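Local coordinates for protein glycoside Hydrolase (Bacteroides plebeius, PDB 5T3B) that probably hydrolyses glycosidic bonds in polysaccharides, as a family 50 glycoside hydrolase from a human gut bacterium, at residues K59-L63 / P64-G68; E395-K398 / L399-S403. One frame throughout, in Å; residues are numbered along the deposited sequence. Where two conformers were deposited one is given.

Contact 1 of 2, residues K59-L63 / P64-G68; sequences KTRIL and PYLVG. With EDO (1,2-ethanediol), chain P.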
ATOM      1  N   LYS A  59      14.416  -5.253 -19.168  1.00 13.42           N
ATOM      2  CA  LYS A  59      13.527  -6.299 -19.656  1.00 12.83           C
ATOM      3  C   LYS A  59      12.225  -6.231 -18.929  1.00 12.81           C
ATOM      4  O   LYS A  59      12.167  -6.162 -17.679  1.00 14.27           O
ATOM      5  CB  LYS A  59      14.137  -7.680 -19.536  1.00 18.17           C
ATOM      6  CG  LYS A  59      15.065  -8.113 -20.621  1.00 23.44           C
ATOM      7  CD  LYS A  59      15.311  -9.642 -20.409  1.00 28.24           C
ATOM      8  CE  LYS A  59      16.083 -10.190 -21.502  1.00 31.77           C
ATOM      9  NZ  LYS A  59      16.460 -11.516 -20.984  1.00 31.76           N
ATOM     10  N   THR A  60      11.135  -6.252 -19.667  1.00 10.78           N
ATOM     11  CA  THR A  60       9.804  -6.013 -19.090  1.00 10.84           C
ATOM     12  C   THR A  60       8.804  -7.018 -19.657  1.00 10.52           C
ATOM     13  O   THR A  60       8.826  -7.346 -20.857  1.00 12.59           O
ATOM     14  CB  THR A  60       9.420  -4.549 -19.430  1.00 11.29           C
ATOM     15  OG1 THR A  60      10.411  -3.678 -18.917  1.00 12.31           O
ATOM     16  CG2 THR A  60       8.151  -4.107 -18.902  1.00 12.50           C
ATOM     17  N   ARG A  61       7.877  -7.416 -18.798  1.00 10.45           N
ATOM     18  CA  ARG A  61       6.802  -8.340 -19.074  1.00  9.97           C
ATOM     19  C   ARG A  61       5.522  -7.546 -19.174  1.00  9.93           C
ATOM     20  O   ARG A  61       5.076  -6.965 -18.171  1.00 10.93           O
ATOM     21  CB  ARG A  61       6.708  -9.418 -17.972  1.00 11.45           C
ATOM     22  CG  ARG A  61       5.597 -10.424 -18.241  1.00 11.51           C
ATOM     23  CD  ARG A  61       5.698 -11.629 -17.322  1.00 11.64           C
ATOM     24  NE  ARG A  61       5.473 -11.278 -15.918  1.00 10.17           N
ATOM     25  CZ  ARG A  61       5.279 -12.153 -14.939  1.00 11.44           C
ATOM     26  NH1 ARG A  61       5.131 -13.446 -15.204  1.00 12.32           N
ATOM     27  NH2 ARG A  61       5.171 -11.710 -13.708  1.00 11.48           N
ATOM     28  N   ILE A  62       4.856  -7.591 -20.335  1.00 10.49           N
ATOM     29  CA  ILE A  62       3.582  -6.962 -20.487  1.00 10.09           C
ATOM     30  C   ILE A  62       2.484  -7.999 -20.853  1.00 10.51           C
ATOM     31  O   ILE A  62       2.773  -9.079 -21.377  1.00 11.69           O
ATOM     32  CB  ILE A  62       3.581  -5.778 -21.492  1.00 10.51           C
ATOM     33  CG1 ILE A  62       3.958  -6.205 -22.907  1.00 10.94           C
ATOM     34  CG2 ILE A  62       4.495  -4.671 -21.023  1.00 11.67           C
ATOM     35  CD1 ILE A  62       3.679  -5.133 -23.963  1.00 11.38           C
ATOM     36  N   LEU A  63       1.238  -7.618 -20.624  1.00 10.17           N
ATOM     37  CA  LEU A  63       0.116  -8.545 -20.722  1.00 10.97           C
ATOM     38  C   LEU A  63      -0.042  -9.210 -22.104  1.00 11.72           C
ATOM     39  O   LEU A  63      -0.251 -10.439 -22.143  1.00 13.40           O
ATOM     40  CB  LEU A  63      -1.151  -7.893 -20.253  1.00 11.37           C
ATOM     41  CG  LEU A  63      -2.345  -8.810 -20.091  1.00 11.18           C
ATOM     42  CD1 LEU A  63      -2.130  -9.902 -19.044  1.00 13.44           C
ATOM     43  CD2 LEU A  63      -3.587  -7.994 -19.750  1.00 12.64           C
ATOM     44  N   PRO A  64       0.135  -8.468 -23.199  1.00 11.82           N
ATOM     45  CA  PRO A  64       0.002  -9.095 -24.523  1.00 13.60           C
ATOM     46  C   PRO A  64       1.007 -10.189 -24.815  1.00 13.05           C
ATOM     47  O   PRO A  64       0.785 -10.971 -25.737  1.00 16.25           O
ATOM     48  CB  PRO A  64       0.221  -7.899 -25.449  1.00 14.51           C
ATOM     49  CG  PRO A  64      -0.227  -6.724 -24.682  1.00 13.19           C
ATOM     50  CD  PRO A  64       0.258  -6.998 -23.326  1.00 12.05           C
ATOM     51  N   TYR A  65       2.102 -10.260 -24.050  1.00 12.80           N
ATOM     52  CA  TYR A  65       3.211 -11.140 -24.360  1.00 13.21           C
ATOM     53  C   TYR A  65       3.431 -12.224 -23.333  1.00 16.02           C
ATOM     54  O   TYR A  65       4.495 -12.830 -23.251  1.00 17.15           O
ATOM     55  CB  TYR A  65       4.469 -10.277 -24.599  1.00 14.28           C
ATOM     56  CG  TYR A  65       4.374  -9.369 -25.839  1.00 13.32           C
ATOM     57  CD1 TYR A  65       3.663  -9.744 -26.963  1.00 14.29           C
ATOM     58  CD2 TYR A  65       5.010  -8.124 -25.843  1.00 12.99           C
ATOM     59  CE1 TYR A  65       3.596  -8.933 -28.083  1.00 15.08           C
ATOM     60  CE2 TYR A  65       4.982  -7.329 -26.968  1.00 13.32           C
ATOM     61  CZ  TYR A  65       4.274  -7.745 -28.095  1.00 15.20           C
ATOM     62  OH  TYR A  65       4.278  -6.954 -29.205  1.00 15.95           O
ATOM     63  N   LEU A  66       2.422 -12.461 -22.513  1.00 14.07           N
ATOM     64  CA  LEU A  66       2.412 -13.633 -21.641  1.00 15.54           C
ATOM     65  C   LEU A  66       2.102 -14.878 -22.394  1.00 17.80           C
ATOM     66  O   LEU A  66       1.120 -14.944 -23.094  1.00 24.36           O
ATOM     67  CB  LEU A  66       1.248 -13.547 -20.736  1.00 19.52           C
ATOM     68  CG  LEU A  66       1.315 -12.583 -19.738  1.00 16.48           C
ATOM     69  CD1 LEU A  66       0.256 -12.901 -18.583  1.00 17.07           C
ATOM     70  CD2 LEU A  66       2.656 -12.456 -19.093  1.00 22.20           C
ATOM     71  N   VAL A  67       2.995 -15.858 -22.328  1.00 17.08           N
ATOM     72  CA  VAL A  67       2.777 -17.091 -23.105  1.00 18.33           C
ATOM     73  C   VAL A  67       1.700 -17.942 -22.419  1.00 16.20           C
ATOM     74  O   VAL A  67       1.811 -18.244 -21.217  1.00 17.39           O
ATOM     75  CB  VAL A  67       4.110 -17.896 -23.251  1.00 19.97           C
ATOM     76  CG1 VAL A  67       3.880 -19.261 -23.902  1.00 23.78           C
ATOM     77  CG2 VAL A  67       5.152 -17.066 -24.014  1.00 23.66           C
ATOM     78  N   GLY A  68       0.672 -18.320 -23.157  1.00 17.13           N
ATOM     79  CA  GLY A  68      -0.366 -19.175 -22.630  1.00 17.96           C
ATOM     80  C   GLY A  68      -1.526 -18.410 -22.059  1.00 16.79           C
ATOM     81  O   GLY A  68      -2.396 -19.045 -21.480  1.00 18.12           O
TER
HETATM   82  C1  EDO P 514      12.819  -9.870 -14.935  1.00 35.79           C
HETATM   83  O1  EDO P 514      12.340  -9.557 -13.609  1.00 48.68           O
HETATM   84  C2  EDO P 514      12.434  -8.750 -15.866  1.00 34.82           C
HETATM   85  O2  EDO P 514      11.377  -9.003 -16.875  1.00 24.40           O
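I62 and Y65 meet side by side where the chain leaves strand 56-60 and folds into a short turn: I62 CG1 lies 3.7 Å from Y65 CD2, and I62 CD1 lies near both Y65 CD2 and CE2. A chi1 of 62° swings I62 CG1 over the backbone toward the turn, which also brings it 3.8 Å from P64 CD. The next apolar pair is L63 with L66, L63 CD1 lying 3.9 Å from L66 CD1. On its other branch, L66 CD2 rests on the aliphatic part of R61, 3.6 Å from R61 CD. The backbone turn sets these side chains: Y65 N donates to I62 O at 3.0 Å, and a weak bond from L66 N to L63 O (3.4 Å) follows one residue on. P64, with no N-H to give, fits early in this 3-10-like turn. R61 bends at chi3 (66°), its guanidinium reaching a salt bridge with E428 and a cation-pi contact with Y33; Y65 OH donates to P25 O. At the strand end, an ethanediol binds weakly to K59 O. I62 faces strand 39-48 through I43 and helix 412-427 through F417, whereas L63 and L66 pack on L475 of helix 472-480, so the turn joins strand 39-48 to helices 412-427 and 472-480.

Contact 2 of 2, residues E395-K398 / L399-S403; sequences EDTK and LDNSS
T397 and L399 carry the direct contact of this turn, which closes a short 3-10 segment, by van der Waals packing and one hydrogen bond. The packing comes first: L399 CG sits 3.5 Å from T397 OG1 and 3.9 Å from T397 CB, the leucine branch crossing the threonine at a slant, with L399 CD1 4.0 Å from T397 CB. Among the hydrogen bonds, L399 N donates to T397 OG1 at 3.3 Å and nearly straight (166°). A chi1 of 68° turns the hydroxyl toward this peptide; the same oxygen is also hydrogen-bonded to G394 O, so it links the residues before and after the turn. The turn itself is closed by K398 N on E395 O (2.9 Å), and K398 takes up positive phi (68°) as the chain leaves the 3-10 segment. A water bridges the two halves, giving one hydrogen to L399 O at 2.8 Å and the other, weakly, to E395 O. Farther on, D400 forms an Asx turn: its OD1 accepts S402 N from above the carboxylate plane and S402 OG on the syn side at 2.6 Å, two bonds on one oxygen that probably limit the carboxylate's rotation. Charged ends tie the loop outward, E395 to R410 by a salt bridge and D396 OD2 to the N of Q412, at the start of helix 412-427. K393 NZ, near the end of strand 385-394, is hydrogen-bonded to N401 O and S403 O, tying the loop to the strand it leaves before strand 407-409.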
ATOM      1  N   GLU A 395       8.390  11.109 -18.732  1.00  9.07           N
ATOM      2  CA  GLU A 395       9.225  12.215 -19.186  1.00  9.83           C
ATOM      3  C   GLU A 395       8.511  13.103 -20.206  1.00 10.04           C
ATOM      4  O   GLU A 395       8.742  14.312 -20.258  1.00 12.66           O
ATOM      5  CB  GLU A 395      10.513  11.632 -19.786  1.00 11.26           C
ATOM      6  CG  GLU A 395      11.449  12.663 -20.372  1.00 11.80           C
ATOM      7  CD  GLU A 395      12.747  11.990 -20.891  1.00 12.95           C
ATOM      8  OE1 GLU A 395      12.647  11.195 -21.882  1.00 15.04           O
ATOM      9  OE2 GLU A 395      13.844  12.314 -20.371  1.00 14.59           O
ATOM     10  N   ASP A 396       7.592  12.505 -20.945  1.00  9.79           N
ATOM     11  CA  ASP A 396       6.807  13.204 -21.945  1.00 10.76           C
ATOM     12  C   ASP A 396       5.984  14.344 -21.427  1.00 10.93           C
ATOM     13  O   ASP A 396       5.610  15.253 -22.171  1.00 12.91           O
ATOM     14  CB  ASP A 396       5.864  12.229 -22.750  1.00 13.88           C
ATOM     15  CG  ASP A 396       4.842  11.461 -21.905  1.00 13.92           C
ATOM     16  OD1 ASP A 396       4.885  11.454 -20.668  1.00 14.61           O
ATOM     17  OD2 ASP A 396       3.891  10.808 -22.576  1.00 17.36           O
ATOM     18  N   THR A 397       5.691  14.347 -20.149  1.00  9.99           N
ATOM     19  CA  THR A 397       4.944  15.434 -19.535  1.00 10.05           C
ATOM     20  C   THR A 397       5.745  16.719 -19.466  1.00 10.83           C
ATOM     21  O   THR A 397       5.175  17.795 -19.245  1.00 12.01           O
ATOM     22  CB  THR A 397       4.462  15.036 -18.127  1.00  9.84           C
ATOM     23  OG1 THR A 397       5.593  14.907 -17.247  1.00 10.07           O
ATOM     24  CG2 THR A 397       3.528  13.866 -18.136  1.00  9.79           C
ATOM     25  N   LYS A 398       7.069  16.570 -19.494  1.00 10.28           N
ATOM     26  CA  LYS A 398       8.007  17.680 -19.384  1.00 10.62           C
ATOM     27  C   LYS A 398       8.021  18.343 -18.005  1.00 10.21           C
ATOM     28  O   LYS A 398       8.643  19.381 -17.780  1.00 11.42           O
ATOM     29  CB  LYS A 398       7.896  18.700 -20.512  1.00 13.06           C
ATOM     30  CG  LYS A 398       8.050  17.978 -21.908  1.00 16.59           C
ATOM     31  CD  LYS A 398       8.134  18.907 -23.090  1.00 20.62           C
ATOM     32  CE  LYS A 398       8.008  18.126 -24.394  1.00 27.48           C
ATOM     33  NZ  LYS A 398       9.322  17.501 -24.636  1.00 42.04           N
ATOM     34  N   LEU A 399       7.364  17.662 -17.040  1.00  9.55           N
ATOM     35  CA  LEU A 399       7.364  18.150 -15.687  1.00  9.72           C
ATOM     36  C   LEU A 399       8.743  17.967 -15.018  1.00  9.77           C
ATOM     37  O   LEU A 399       9.509  17.079 -15.397  1.00 10.92           O
ATOM     38  CB  LEU A 399       6.281  17.477 -14.886  1.00  9.88           C
ATOM     39  CG  LEU A 399       4.857  17.723 -15.362  1.00  9.79           C
ATOM     40  CD1 LEU A 399       3.831  16.852 -14.624  1.00 10.88           C
ATOM     41  CD2 LEU A 399       4.458  19.168 -15.260  1.00 11.95           C
ATOM     42  N   ASP A 400       9.029  18.741 -13.999  1.00 10.87           N
ATOM     43  CA  ASP A 400      10.254  18.654 -13.170  1.00 10.41           C
ATOM     44  C   ASP A 400      10.575  17.200 -12.878  1.00  9.65           C
ATOM     45  O   ASP A 400      11.633  16.684 -13.253  1.00 10.07           O
ATOM     46  CB  ASP A 400      10.078  19.536 -11.937  1.00 10.66           C
ATOM     47  CG  ASP A 400      11.042  19.322 -10.788  1.00 13.35           C
ATOM     48  OD1 ASP A 400      11.883  18.362 -10.812  1.00 13.99           O
ATOM     49  OD2 ASP A 400      10.958  20.151  -9.846  1.00 15.67           O
ATOM     50  N   ASN A 401       9.611  16.502 -12.272  1.00  9.26           N
ATOM     51  CA  ASN A 401       9.673  15.056 -12.102  1.00  9.47           C
ATOM     52  C   ASN A 401      10.727  14.633 -11.085  1.00  8.65           C
ATOM     53  O   ASN A 401      10.960  13.427 -10.949  1.00 10.37           O
ATOM     54  CB  ASN A 401       9.853  14.239 -13.429  1.00  8.61           C
ATOM     55  CG  ASN A 401       8.571  13.998 -14.201  1.00  8.83           C
ATOM     56  OD1 ASN A 401       8.619  13.540 -15.407  1.00 13.76           O
ATOM     57  ND2 ASN A 401       7.471  14.225 -13.618  1.00  7.44           N
ATOM     58  N   SER A 402      11.331  15.545 -10.329  1.00  9.54           N
ATOM     59  CA  SER A 402      12.367  15.143  -9.406  1.00 10.57           C
ATOM     60  C   SER A 402      11.828  14.556  -8.097  1.00 10.99           C
ATOM     61  O   SER A 402      12.452  13.681  -7.519  1.00 14.61           O
ATOM     62  CB  SER A 402      13.380  16.247  -9.197  1.00 14.97           C
ATOM     63  OG  SER A 402      12.805  17.338  -8.581  1.00 17.18           O
ATOM     64  N   SER A 403      10.688  15.028  -7.613  0.50 10.01           N
ATOM     65  CA  SER A 403      10.227  14.573  -6.323  0.50 10.93           C
ATOM     66  C   SER A 403       9.688  13.160  -6.434  0.50 11.33           C
ATOM     67  O   SER A 403       9.056  12.786  -7.407  0.50 10.60           O
ATOM     68  CB  SER A 403       9.148  15.484  -5.793  0.50 10.77           C
ATOM     69  OG  SER A 403       7.950  15.358  -6.553  0.50 12.42           O
TER
HETATM   70  O   HOH W   1      10.355  15.928 -17.802  1.00 24.10           O

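In the fold
Both contacts sit at turns just after a strand; a 3-10 segment opens contact 2, while contact 1 has a 3-10-like turn at L63-P64. Contact 1 is largely buried, and aliphatic and aromatic side chains do most of the work around a backbone turn; contact 2 lies at the surface and relies on a hydroxyl, a carboxylate and a bridging water. Their centres are 27 Å apart and their nearest atoms about 15 Å, so they do not touch. They still share neighbours: helix 412-427 packs against 59-63 and receives the D396 carboxylate at its first residue, and strand 39-48 pairs with both 56-60 and 407-409, the strands flanking the two turns.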